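Local coordinates for protein ADP-ribosyltransferase (Staphylococcus aureus, PDB 1OJQ) that transfers a single ADP-ribose unit from NAD+ to target proteins, probably Rho-type GTPases as in related C3 exoenzymes, at residues A[31-36]-A[69-74]; A[52-57]-A[183-188]; A[87-92]-A[104-109]; A[96-101]-A[119-124]. All coordinates share one frame; numbering follows the deposited sequence.

Contact 1: residues A[31-36]-A[69-74]; sequences MAIYNY and DSTISK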
loop_
_atom_site.group_PDB
_atom_site.type_symbol
_atom_site.label_atom_id
_atom_site.label_comp_id
_atom_site.label_asym_id
_atom_site.label_seq_id
_atom_site.Cartn_x
_atom_site.Cartn_y
_atom_site.Cartn_z
ATOM N N MET A 31 10.097 2.407 17.684
ATOM C CA MET A 31 9.865 1.025 18.066
ATOM C C MET A 31 8.604 0.465 17.425
ATOM O O MET A 31 8.566 -0.683 16.973
ATOM C CB MET A 31 9.738 0.921 19.585
ATOM C CG MET A 31 9.347 -0.417 20.169
ATOM S SD MET A 31 8.899 -0.211 21.925
ATOM C CE MET A 31 7.241 -0.883 21.932
ATOM N N ALA A 32 7.551 1.279 17.425
ATOM C CA ALA A 32 6.293 0.843 16.840
ATOM C C ALA A 32 6.446 0.572 15.355
ATOM O O ALA A 32 5.963 -0.452 14.883
ATOM C CB ALA A 32 5.218 1.918 16.988
ATOM N N ILE A 33 7.066 1.523 14.645
ATOM C CA ILE A 33 7.188 1.293 13.200
ATOM C C ILE A 33 8.069 0.076 12.957
ATOM O O ILE A 33 7.737 -0.792 12.140
ATOM C CB ILE A 33 7.776 2.517 12.482
ATOM C CG1 ILE A 33 6.868 3.751 12.585
ATOM C CG2 ILE A 33 8.133 2.216 11.032
ATOM C CD1 ILE A 33 7.630 5.038 12.280
ATOM N N TYR A 34 9.197 -0.022 13.653
ATOM C CA TYR A 34 10.123 -1.138 13.397
ATOM C C TYR A 34 9.414 -2.461 13.649
ATOM O O TYR A 34 9.449 -3.374 12.829
ATOM C CB TYR A 34 11.391 -1.046 14.257
ATOM C CG TYR A 34 12.454 -2.015 13.789
ATOM C CD1 TYR A 34 13.401 -1.640 12.841
ATOM C CD2 TYR A 34 12.520 -3.314 14.281
ATOM C CE1 TYR A 34 14.378 -2.501 12.386
ATOM C CE2 TYR A 34 13.493 -4.192 13.837
ATOM C CZ TYR A 34 14.417 -3.788 12.900
ATOM O OH TYR A 34 15.378 -4.669 12.477
ATOM N N ASN A 35 8.780 -2.598 14.807
ATOM C CA ASN A 35 8.096 -3.850 15.126
ATOM C C ASN A 35 7.014 -4.188 14.108
ATOM O O ASN A 35 6.818 -5.365 13.789
ATOM C CB ASN A 35 7.500 -3.806 16.535
ATOM C CG ASN A 35 8.578 -3.948 17.590
ATOM O OD1 ASN A 35 9.674 -4.470 17.345
ATOM N ND2 ASN A 35 8.269 -3.457 18.784
ATOM N N TYR A 36 6.310 -3.188 13.588
ATOM C CA TYR A 36 5.315 -3.457 12.549
ATOM C C TYR A 36 5.978 -4.067 11.323
ATOM O O TYR A 36 5.482 -5.057 10.767
ATOM C CB TYR A 36 4.508 -2.175 12.207
ATOM C CG TYR A 36 3.414 -2.549 11.217
ATOM C CD1 TYR A 36 2.220 -3.085 11.693
ATOM C CD2 TYR A 36 3.575 -2.391 9.852
ATOM C CE1 TYR A 36 1.212 -3.438 10.798
ATOM C CE2 TYR A 36 2.578 -2.749 8.954
ATOM C CZ TYR A 36 1.400 -3.267 9.440
ATOM O OH TYR A 36 0.402 -3.632 8.554
ATOM N N ASP A 69 -1.216 4.335 15.105
ATOM C CA ASP A 69 -2.093 5.372 14.593
ATOM C C ASP A 69 -1.499 6.744 14.896
ATOM O O ASP A 69 -1.495 7.614 14.033
ATOM C CB ASP A 69 -3.476 5.306 15.219
ATOM C CG ASP A 69 -4.359 4.160 14.766
ATOM O OD1 ASP A 69 -3.999 3.362 13.862
ATOM O OD2 ASP A 69 -5.457 4.078 15.358
ATOM N N SER A 70 -1.036 6.898 16.139
ATOM C CA SER A 70 -0.454 8.183 16.528
ATOM C C SER A 70 0.819 8.476 15.747
ATOM O O SER A 70 0.997 9.586 15.220
ATOM C CB SER A 70 -0.202 8.172 18.042
ATOM O OG SER A 70 0.661 9.240 18.373
ATOM N N THR A 71 1.685 7.457 15.642
ATOM C CA THR A 71 2.918 7.660 14.885
ATOM C C THR A 71 2.673 8.126 13.451
ATOM O O THR A 71 3.282 9.073 12.929
ATOM C CB THR A 71 3.720 6.344 14.891
ATOM O OG1 THR A 71 4.047 6.064 16.262
ATOM C CG2 THR A 71 5.003 6.465 14.084
ATOM N N ILE A 72 1.761 7.435 12.753
ATOM C CA ILE A 72 1.502 7.784 11.339
ATOM C C ILE A 72 0.937 9.188 11.232
ATOM O O ILE A 72 1.232 9.932 10.294
ATOM C CB ILE A 72 0.582 6.710 10.733
ATOM C CG1 ILE A 72 1.241 5.314 10.669
ATOM C CG2 ILE A 72 0.040 7.097 9.361
ATOM C CD1 ILE A 72 0.287 4.190 10.270
ATOM N N SER A 73 0.122 9.592 12.177
ATOM C CA SER A 73 -0.549 10.897 12.173
ATOM C C SER A 73 0.446 12.035 12.326
ATOM O O SER A 73 0.077 13.189 12.114
ATOM C CB SER A 73 -1.593 10.946 13.306
ATOM O OG SER A 73 -0.966 11.227 14.569
ATOM N N LYS A 74 1.691 11.731 12.712
ATOM C CA LYS A 74 2.686 12.779 12.938
ATOM C C LYS A 74 3.234 13.386 11.654
ATOM O O LYS A 74 3.923 14.412 11.702
ATOM C CB LYS A 74 3.857 12.268 13.805
ATOM C CG LYS A 74 3.387 12.139 15.258
ATOM C CD LYS A 74 4.531 11.716 16.169
ATOM C CE LYS A 74 4.061 11.580 17.613
ATOM N NZ LYS A 74 5.236 11.262 18.496
#
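T71 OG1, which lies 4.4 Å from A32 CB, is within hydrogen-bonding range of two acceptors: the carbonyl O of Q67, one turn earlier on its own helix 59-73, and OD1 of D29 on the facing helix 27-38. Its single proton is probably shared or alternates between them, unless the acid itself carries one. The other carboxylate oxygen of D29, OD2, takes a salt bridge from K74 NZ, so a single acid side chain of helix 27-38 has two partners in segment 69-74. The methyl branch of T71 does the apolar work. With OG1 placed beside the backbone N, CG2 stands anti to it and meets the outer end of I33, whose CD1 comes to 3.5 Å of T71 CG2, closer than usual van der Waals contact. I33 CG1 lies 3.6 Å from the same methyl, so the isoleucine chain passes T71 at a slant and touches it with both carbons. Beyond the contact, I33 also packs on I167, and T71 on Y25. Within 69-74, S73 OG donates to S70 O at 2.6 Å. In this N-terminal helical part of the fold, the I33 side chain sits about 4 Å from that of T37, an NAD-binding residue. The threonine thus keeps its hydroxyl satisfied where a polar edge borders the I33 packing, while its methyl packs tightly on I33.

Contact 2: residues A[52-57]-A[183-188]; sequences GDVNKL and LPRGTE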
loop_
_atom_site.group_PDB
_atom_site.type_symbol
_atom_site.label_atom_id
_atom_site.label_comp_id
_atom_site.label_asym_id
_atom_site.label_seq_id
_atom_site.Cartn_x
_atom_site.Cartn_y
_atom_site.Cartn_z
ATOM N N GLY A 52 -11.949 -3.295 11.982
ATOM C CA GLY A 52 -11.446 -1.984 12.375
ATOM C C GLY A 52 -11.886 -1.517 13.746
ATOM O O GLY A 52 -11.517 -0.417 14.174
ATOM N N ASP A 53 -12.653 -2.309 14.487
ATOM C CA ASP A 53 -13.104 -1.851 15.804
ATOM C C ASP A 53 -12.036 -2.138 16.853
ATOM O O ASP A 53 -11.936 -3.252 17.346
ATOM C CB ASP A 53 -14.428 -2.508 16.204
ATOM C CG ASP A 53 -14.881 -2.110 17.600
ATOM O OD1 ASP A 53 -14.340 -1.152 18.195
ATOM O OD2 ASP A 53 -15.809 -2.764 18.104
ATOM N N VAL A 54 -11.248 -1.113 17.186
ATOM C CA VAL A 54 -10.128 -1.312 18.105
ATOM C C VAL A 54 -10.635 -1.860 19.423
ATOM O O VAL A 54 -9.934 -2.590 20.129
ATOM C CB VAL A 54 -9.379 0.014 18.314
ATOM C CG1 VAL A 54 -10.252 1.007 19.075
ATOM C CG2 VAL A 54 -8.067 -0.182 19.053
ATOM N N ASN A 55 -11.883 -1.525 19.783
ATOM C CA ASN A 55 -12.359 -1.955 21.094
ATOM C C ASN A 55 -12.630 -3.460 21.154
ATOM O O ASN A 55 -13.049 -3.946 22.206
ATOM C CB ASN A 55 -13.618 -1.199 21.529
ATOM C CG ASN A 55 -13.340 0.255 21.850
ATOM O OD1 ASN A 55 -12.189 0.717 21.917
ATOM N ND2 ASN A 55 -14.420 1.022 22.052
ATOM N N LYS A 56 -12.408 -4.181 20.070
ATOM C CA LYS A 56 -12.543 -5.624 20.036
ATOM C C LYS A 56 -11.217 -6.341 20.164
ATOM O O LYS A 56 -11.154 -7.570 20.208
ATOM C CB LYS A 56 -13.188 -6.046 18.700
ATOM C CG LYS A 56 -14.682 -5.723 18.623
ATOM C CD LYS A 56 -15.319 -6.414 17.419
ATOM C CE LYS A 56 -16.815 -6.144 17.305
ATOM N NZ LYS A 56 -17.097 -4.740 16.882
ATOM N N LEU A 57 -10.120 -5.602 20.216
ATOM C CA LEU A 57 -8.804 -6.235 20.213
ATOM C C LEU A 57 -8.297 -6.567 21.613
ATOM O O LEU A 57 -8.810 -6.035 22.595
ATOM C CB LEU A 57 -7.789 -5.316 19.522
ATOM C CG LEU A 57 -8.255 -4.840 18.136
ATOM C CD1 LEU A 57 -7.158 -4.084 17.408
ATOM C CD2 LEU A 57 -8.758 -6.026 17.325
ATOM N N LEU A 183 0.624 3.762 5.402
ATOM C CA LEU A 183 -0.633 4.509 5.456
ATOM C C LEU A 183 -1.518 4.069 6.613
ATOM O O LEU A 183 -1.438 2.920 7.065
ATOM C CB LEU A 183 -1.406 4.344 4.128
ATOM C CG LEU A 183 -0.603 4.637 2.845
ATOM C CD1 LEU A 183 -1.438 4.365 1.598
ATOM C CD2 LEU A 183 -0.088 6.065 2.898
ATOM N N PRO A 184 -2.375 4.949 7.116
ATOM C CA PRO A 184 -3.268 4.648 8.214
ATOM C C PRO A 184 -4.133 3.420 7.951
ATOM O O PRO A 184 -4.484 3.102 6.815
ATOM C CB PRO A 184 -4.233 5.846 8.238
ATOM C CG PRO A 184 -3.450 6.958 7.640
ATOM C CD PRO A 184 -2.516 6.338 6.643
ATOM N N ARG A 185 -4.487 2.774 9.049
ATOM C CA ARG A 185 -5.489 1.715 8.969
ATOM C C ARG A 185 -6.784 2.318 8.439
ATOM O O ARG A 185 -7.112 3.471 8.688
ATOM C CB ARG A 185 -5.684 1.032 10.312
ATOM C CG ARG A 185 -6.246 1.943 11.415
ATOM C CD ARG A 185 -6.158 1.184 12.738
ATOM N NE ARG A 185 -6.698 1.940 13.857
ATOM C CZ ARG A 185 -7.929 1.790 14.319
ATOM N NH1 ARG A 185 -8.742 0.903 13.739
ATOM N NH2 ARG A 185 -8.360 2.510 15.343
ATOM N N GLY A 186 -7.524 1.516 7.671
ATOM C CA GLY A 186 -8.810 1.989 7.178
ATOM C C GLY A 186 -8.663 2.859 5.937
ATOM O O GLY A 186 -9.543 3.656 5.595
ATOM N N THR A 187 -7.536 2.701 5.247
ATOM C CA THR A 187 -7.318 3.399 3.984
ATOM C C THR A 187 -8.339 2.927 2.957
ATOM O O THR A 187 -8.602 1.739 2.818
ATOM C CB THR A 187 -5.872 3.196 3.479
ATOM O OG1 THR A 187 -4.975 3.998 4.277
ATOM C CG2 THR A 187 -5.697 3.672 2.048
ATOM N N GLU A 188 -8.905 3.893 2.231
ATOM C CA GLU A 188 -9.817 3.572 1.146
ATOM C C GLU A 188 -9.283 4.111 -0.169
ATOM O O GLU A 188 -8.779 5.239 -0.173
ATOM C CB GLU A 188 -11.193 4.205 1.375
ATOM C CG GLU A 188 -11.833 3.752 2.680
ATOM C CD GLU A 188 -13.078 4.602 2.946
ATOM O OE1 GLU A 188 -12.907 5.804 3.255
ATOM O OE2 GLU A 188 -14.173 4.017 2.829
HETATM O O HOH W 1 -11.451 1.849 16.067
#
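L183 and P184 lead to R185, whose guanidinium reaches G52 and V54 of the loop between helices 41-49 and 59-73. L183 ends strand 180-183 and pairs by its backbone with S137; the carbonyl O of P184 accepts from T187 OG1 at 2.7 Å, a bond lying in the carbonyl plane. R185 then leaves the turn with CG lodged between the backbone N and carbonyl carbon (chi1 64°) and a chain extended from CG to NE. Its NH1 donates to G52 O at 3.1 Å with an N-H...O angle of 149°; the oxygen lies at the edge of the guanidinium plane, though the donor is tilted from the carbonyl plane. NH2 passes V54 CB at 4.0 Å and donates to water 1, which also accepts from V54 N. NE forms a salt bridge with D69 OD2, so partners on several edges fix the rotation of the group. The turn 184-186 joins the two sheets of the ADP-ribosyltransferase core, passing from the three-stranded sheet into the five-stranded one. The loop that receives R185 is braced by D53, whose OD1 closes an Asx turn with N55 N and whose OD2 takes K56 NZ at 2.7 Å. G186 makes the bend at positive phi (82°). T187 pairs by its backbone with the NAD-binding residue E133, and E188 runs on in strand 187-196 beside F210.

Contact 3: residues A[87-92]-A[104-109]; sequences LNLDYL and HMLQQT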
loop_
_atom_site.group_PDB
_atom_site.type_symbol
_atom_site.label_atom_id
_atom_site.label_comp_id
_atom_site.label_asym_id
_atom_site.label_seq_id
_atom_site.Cartn_x
_atom_site.Cartn_y
_atom_site.Cartn_z
ATOM N N LEU A 87 1.661 -6.834 -5.731
ATOM C CA LEU A 87 0.774 -7.837 -5.163
ATOM C C LEU A 87 0.789 -9.134 -5.967
ATOM O O LEU A 87 0.990 -9.092 -7.175
ATOM C CB LEU A 87 -0.677 -7.315 -5.143
ATOM C CG LEU A 87 -0.880 -6.032 -4.327
ATOM C CD1 LEU A 87 -2.142 -5.300 -4.745
ATOM C CD2 LEU A 87 -0.895 -6.381 -2.836
ATOM N N ASN A 88 0.533 -10.235 -5.277
ATOM C CA ASN A 88 0.338 -11.534 -5.911
ATOM C C ASN A 88 -1.070 -11.639 -6.475
ATOM O O ASN A 88 -1.936 -10.846 -6.102
ATOM C CB ASN A 88 0.585 -12.671 -4.895
ATOM C CG ASN A 88 2.064 -12.762 -4.546
ATOM O OD1 ASN A 88 2.877 -12.778 -5.459
ATOM N ND2 ASN A 88 2.439 -12.804 -3.282
ATOM N N LEU A 89 -1.323 -12.607 -7.359
ATOM C CA LEU A 89 -2.666 -12.624 -7.942
ATOM C C LEU A 89 -3.768 -12.914 -6.940
ATOM O O LEU A 89 -4.942 -12.610 -7.217
ATOM C CB LEU A 89 -2.722 -13.655 -9.066
ATOM C CG LEU A 89 -1.960 -13.389 -10.350
ATOM C CD1 LEU A 89 -2.186 -14.555 -11.312
ATOM C CD2 LEU A 89 -2.356 -12.079 -11.018
ATOM N N ASP A 90 -3.475 -13.485 -5.767
ATOM C CA ASP A 90 -4.546 -13.833 -4.830
ATOM C C ASP A 90 -5.191 -12.586 -4.253
ATOM O O ASP A 90 -6.251 -12.640 -3.634
ATOM C CB ASP A 90 -4.060 -14.729 -3.691
ATOM C CG ASP A 90 -2.911 -14.136 -2.910
ATOM O OD1 ASP A 90 -2.794 -12.896 -2.843
ATOM O OD2 ASP A 90 -2.109 -14.922 -2.358
ATOM N N TYR A 91 -4.570 -11.429 -4.469
ATOM C CA TYR A 91 -5.253 -10.163 -4.200
ATOM C C TYR A 91 -6.597 -10.128 -4.927
ATOM O O TYR A 91 -7.515 -9.465 -4.417
ATOM C CB TYR A 91 -4.367 -8.999 -4.631
ATOM C CG TYR A 91 -5.040 -7.646 -4.721
ATOM C CD1 TYR A 91 -5.253 -6.892 -3.580
ATOM C CD2 TYR A 91 -5.441 -7.147 -5.952
ATOM C CE1 TYR A 91 -5.870 -5.661 -3.710
ATOM C CE2 TYR A 91 -6.058 -5.920 -6.093
ATOM C CZ TYR A 91 -6.262 -5.191 -4.942
ATOM O OH TYR A 91 -6.872 -3.952 -5.028
ATOM N N LEU A 92 -6.731 -10.786 -6.073
ATOM C CA LEU A 92 -7.973 -10.710 -6.859
ATOM C C LEU A 92 -9.010 -11.726 -6.434
ATOM O O LEU A 92 -10.090 -11.849 -7.024
ATOM C CB LEU A 92 -7.657 -10.922 -8.342
ATOM C CG LEU A 92 -6.642 -9.939 -8.937
ATOM C CD1 LEU A 92 -6.294 -10.361 -10.356
ATOM C CD2 LEU A 92 -7.149 -8.502 -8.877
ATOM N N HIS A 104 -7.752 -18.596 -12.592
ATOM C CA HIS A 104 -6.959 -19.720 -13.090
ATOM C C HIS A 104 -6.447 -19.437 -14.498
ATOM O O HIS A 104 -5.275 -19.658 -14.809
ATOM C CB HIS A 104 -7.788 -21.007 -13.083
ATOM C CG HIS A 104 -7.098 -22.151 -13.774
ATOM N ND1 HIS A 104 -5.982 -22.772 -13.250
ATOM C CD2 HIS A 104 -7.392 -22.789 -14.931
ATOM C CE1 HIS A 104 -5.618 -23.747 -14.080
ATOM N NE2 HIS A 104 -6.456 -23.779 -15.112
ATOM N N MET A 105 -7.352 -18.935 -15.341
ATOM C CA MET A 105 -6.955 -18.608 -16.718
ATOM C C MET A 105 -6.003 -17.412 -16.758
ATOM O O MET A 105 -5.107 -17.371 -17.601
ATOM C CB MET A 105 -8.176 -18.329 -17.590
ATOM C CG MET A 105 -9.073 -19.564 -17.736
ATOM S SD MET A 105 -10.460 -19.245 -18.842
ATOM C CE MET A 105 -11.480 -18.140 -17.865
ATOM N N LEU A 106 -6.207 -16.452 -15.854
ATOM C CA LEU A 106 -5.320 -15.286 -15.815
ATOM C C LEU A 106 -3.865 -15.704 -15.617
ATOM O O LEU A 106 -2.945 -15.158 -16.247
ATOM C CB LEU A 106 -5.740 -14.315 -14.701
ATOM C CG LEU A 106 -4.995 -12.967 -14.696
ATOM C CD1 LEU A 106 -5.195 -12.219 -16.008
ATOM C CD2 LEU A 106 -5.428 -12.096 -13.524
ATOM N N GLN A 107 -3.646 -16.672 -14.723
ATOM C CA GLN A 107 -2.261 -17.012 -14.366
ATOM C C GLN A 107 -1.659 -17.967 -15.381
ATOM O O GLN A 107 -0.471 -18.255 -15.255
ATOM C CB GLN A 107 -2.153 -17.580 -12.952
ATOM C CG GLN A 107 -2.909 -18.836 -12.633
ATOM C CD GLN A 107 -2.238 -20.149 -12.976
ATOM O OE1 GLN A 107 -2.879 -21.024 -13.574
ATOM N NE2 GLN A 107 -0.970 -20.331 -12.622
ATOM N N GLN A 108 -2.501 -18.394 -16.314
ATOM C CA GLN A 108 -2.042 -19.137 -17.478
ATOM C C GLN A 108 -1.619 -18.095 -18.512
ATOM O O GLN A 108 -2.327 -17.794 -19.465
ATOM C CB GLN A 108 -3.105 -20.092 -18.034
ATOM C CG GLN A 108 -3.354 -21.245 -17.069
ATOM C CD GLN A 108 -4.237 -22.344 -17.628
ATOM O OE1 GLN A 108 -5.288 -22.111 -18.227
ATOM N NE2 GLN A 108 -3.787 -23.579 -17.421
ATOM N N THR A 109 -0.442 -17.516 -18.267
ATOM C CA THR A 109 0.043 -16.484 -19.175
ATOM C C THR A 109 0.580 -17.046 -20.493
ATOM O O THR A 109 0.890 -18.231 -20.613
ATOM C CB THR A 109 1.187 -15.664 -18.543
ATOM O OG1 THR A 109 2.300 -16.557 -18.365
ATOM C CG2 THR A 109 0.807 -15.116 -17.183
#
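L89 lies across Q107 at about a right angle, its CD1 coming to 3.4 Å of Q107 CB, while its other methyl turns to L106. That second approach is slanted, with L89 CD2 and L106 CD2 4.0 Å apart. L92, one 3-10 turn further on, meets L106 roughly at a right angle, and its CD1 touches L106 CD2 at 3.7 Å. A single methyl of L106 is therefore shared by two leucines. It is brought there by a side chain whose CG stands anti to the backbone N (chi1 -172°). L89 and L92 both point toward helix 100-106 because they lie on the same side of the 3-10 segment 89-92, which follows strand 81-87. I152 also packs on L89 and L92, and L118 and I203 on L106. N88 and D90, on either side of L89 in sequence, are NAD-binding residues, and L89 itself packs on P151, next to the NAD-binding R150. No hydrogen bond crosses the contact. The contact between the 3-10 turn and segment 104-109 thus rests on carbon-carbon packing, well buried at L92 and L106 and running out to the surface at Q107.

Contact 4: residues A[96-101]-A[119-124]; sequences TGFTRE and VSKLNN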
loop_
_atom_site.group_PDB
_atom_site.type_symbol
_atom_site.label_atom_id
_atom_site.label_comp_id
_atom_site.label_asym_id
_atom_site.label_seq_id
_atom_site.Cartn_x
_atom_site.Cartn_y
_atom_site.Cartn_z
ATOM N N THR A 96 -15.607 -9.231 -6.702
ATOM C CA THR A 96 -16.862 -9.817 -7.167
ATOM C C THR A 96 -16.969 -9.916 -8.683
ATOM O O THR A 96 -16.637 -8.932 -9.345
ATOM C CB THR A 96 -18.060 -8.964 -6.676
ATOM O OG1 THR A 96 -18.076 -8.990 -5.252
ATOM C CG2 THR A 96 -19.346 -9.557 -7.210
ATOM N N GLY A 97 -17.453 -11.019 -9.234
ATOM C CA GLY A 97 -17.617 -11.316 -10.625
ATOM C C GLY A 97 -16.359 -11.847 -11.305
ATOM O O GLY A 97 -16.474 -12.280 -12.457
ATOM N N PHE A 98 -15.207 -11.808 -10.633
ATOM C CA PHE A 98 -13.954 -12.352 -11.170
ATOM C C PHE A 98 -13.776 -13.746 -10.580
ATOM O O PHE A 98 -13.399 -13.886 -9.414
ATOM C CB PHE A 98 -12.741 -11.473 -10.874
ATOM C CG PHE A 98 -11.590 -11.784 -11.827
ATOM C CD1 PHE A 98 -11.649 -11.364 -13.142
ATOM C CD2 PHE A 98 -10.486 -12.501 -11.394
ATOM C CE1 PHE A 98 -10.604 -11.631 -14.021
ATOM C CE2 PHE A 98 -9.432 -12.752 -12.263
ATOM C CZ PHE A 98 -9.487 -12.323 -13.575
ATOM N N THR A 99 -14.089 -14.776 -11.384
ATOM C CA THR A 99 -14.286 -16.088 -10.779
ATOM C C THR A 99 -12.969 -16.808 -10.531
ATOM O O THR A 99 -11.917 -16.402 -11.023
ATOM C CB THR A 99 -15.172 -16.986 -11.674
ATOM O OG1 THR A 99 -14.395 -17.387 -12.807
ATOM C CG2 THR A 99 -16.349 -16.188 -12.192
ATOM N N ARG A 100 -13.044 -17.893 -9.758
ATOM C CA ARG A 100 -11.842 -18.716 -9.612
ATOM C C ARG A 100 -11.287 -19.159 -10.956
ATOM O O ARG A 100 -10.074 -19.230 -11.149
ATOM C CB ARG A 100 -12.162 -19.962 -8.776
ATOM C CG ARG A 100 -11.040 -20.999 -8.770
ATOM C CD ARG A 100 -9.856 -20.477 -7.949
ATOM N NE ARG A 100 -8.745 -21.429 -7.958
ATOM C CZ ARG A 100 -7.711 -21.393 -8.801
ATOM N NH1 ARG A 100 -7.582 -20.469 -9.749
ATOM N NH2 ARG A 100 -6.747 -22.309 -8.716
ATOM N N GLU A 101 -12.176 -19.483 -11.909
ATOM C CA GLU A 101 -11.659 -19.905 -13.218
ATOM C C GLU A 101 -11.061 -18.726 -13.971
ATOM O O GLU A 101 -10.078 -18.921 -14.688
ATOM C CB GLU A 101 -12.738 -20.578 -14.071
ATOM C CG GLU A 101 -12.144 -21.309 -15.269
ATOM C CD GLU A 101 -11.346 -22.539 -14.865
ATOM O OE1 GLU A 101 -10.790 -23.189 -15.780
ATOM O OE2 GLU A 101 -11.253 -22.895 -13.672
ATOM N N VAL A 119 -7.999 -8.968 -18.451
ATOM C CA VAL A 119 -7.651 -7.706 -17.763
ATOM C C VAL A 119 -8.753 -6.687 -18.028
ATOM O O VAL A 119 -9.083 -5.874 -17.169
ATOM C CB VAL A 119 -6.287 -7.156 -18.203
ATOM C CG1 VAL A 119 -5.959 -5.836 -17.518
ATOM C CG2 VAL A 119 -5.214 -8.191 -17.914
ATOM N N SER A 120 -9.322 -6.764 -19.235
ATOM C CA SER A 120 -10.471 -5.914 -19.535
ATOM C C SER A 120 -11.629 -6.224 -18.611
ATOM O O SER A 120 -12.343 -5.338 -18.122
ATOM C CB SER A 120 -10.877 -6.080 -21.001
ATOM O OG SER A 120 -9.986 -5.306 -21.791
ATOM N N LYS A 121 -11.841 -7.512 -18.336
ATOM C CA LYS A 121 -12.890 -7.884 -17.382
ATOM C C LYS A 121 -12.625 -7.276 -16.013
ATOM O O LYS A 121 -13.505 -6.747 -15.316
ATOM C CB LYS A 121 -12.970 -9.421 -17.278
ATOM C CG LYS A 121 -14.099 -9.909 -16.390
ATOM C CD LYS A 121 -14.369 -11.402 -16.526
ATOM C CE LYS A 121 -15.658 -11.772 -15.805
ATOM N NZ LYS A 121 -15.920 -13.234 -15.834
ATOM N N LEU A 122 -11.362 -7.354 -15.579
ATOM C CA LEU A 122 -10.978 -6.812 -14.275
ATOM C C LEU A 122 -11.308 -5.320 -14.205
ATOM O O LEU A 122 -11.865 -4.826 -13.225
ATOM C CB LEU A 122 -9.492 -7.029 -14.005
ATOM C CG LEU A 122 -9.043 -8.332 -13.344
ATOM C CD1 LEU A 122 -7.517 -8.353 -13.272
ATOM C CD2 LEU A 122 -9.634 -8.519 -11.949
ATOM N N ASN A 123 -10.957 -4.588 -15.254
ATOM C CA ASN A 123 -11.255 -3.161 -15.299
ATOM C C ASN A 123 -12.748 -2.924 -15.166
ATOM O O ASN A 123 -13.294 -2.071 -14.484
ATOM C CB ASN A 123 -10.752 -2.568 -16.620
ATOM C CG ASN A 123 -11.112 -1.091 -16.689
ATOM O OD1 ASN A 123 -10.387 -0.293 -16.081
ATOM N ND2 ASN A 123 -12.183 -0.724 -17.369
ATOM N N ASN A 124 -13.495 -3.763 -15.899
ATOM C CA ASN A 124 -14.948 -3.617 -15.861
ATOM C C ASN A 124 -15.482 -3.909 -14.465
ATOM O O ASN A 124 -16.438 -3.257 -14.031
ATOM C CB ASN A 124 -15.619 -4.525 -16.900
ATOM C CG ASN A 124 -17.122 -4.564 -16.653
ATOM O OD1 ASN A 124 -17.617 -5.422 -15.925
ATOM N ND2 ASN A 124 -17.805 -3.604 -17.262
HETATM O O HOH W 2 -18.383 -12.438 -14.045
#
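With CG anti to the backbone N (chi1 -160°), F98 swings its ring in toward helix 116-126, where L122 lays CD2 over the ring. This is a CH-pi contact: L122 CD2 sits 3.7 Å from the centroid of the F98 ring, 13° off the ring normal. L122 CG reaches across the same face to F98 CE1, also at 3.7 Å. K121 comes at the ring's edge instead, its CG 4.3 Å from F98 CD1, and its extended chain then runs past the ring to place CE 3.5 Å from G97 O. The loop 96-99 leads into helix 100-106 through a capping box, in which the T99 side chain caps a backbone N of the first turn and T99 N is bonded to OD2 of D102, the residue just after segment 96-101. K121 NZ finds its charged partner in that same D102 oxygen, so the helix start and the lysine end share one acid. Water 2 accepts from K121 NZ at 3.1 Å and also lies by G97 O, though so close that its exact position is doubtful. Beyond the two segments L122 packs on V194 of strand 187-196, and F98 on L103 of its own following helix.

The four contacts form two pairs, and contact 1 lies across the chain's centre from contacts 3 and 4. Contacts 1 and 2, centres 14 Å apart, interleave along the sequence; besides the D69-R185 salt bridge, I72 CG2 packs on P184 CD at 3.8 Å. Contact 1 pairs two N-terminal helices; contact 2 ties the loop before helix 59-73 to the turn between the sheets. Contacts 3 and 4, centres 11 Å apart, also interleave, share helix 100-106 and meet where L92 CD1 touches L122 CD1 at 3.7 Å. Both fall within the span between the segments of contact 2. Contact centres in different pairs lie 28 to 36 Å apart, with no touch. NAD-binding residues lie near or within both pairs, T37 and E133 by one, N88 and D90 by the other.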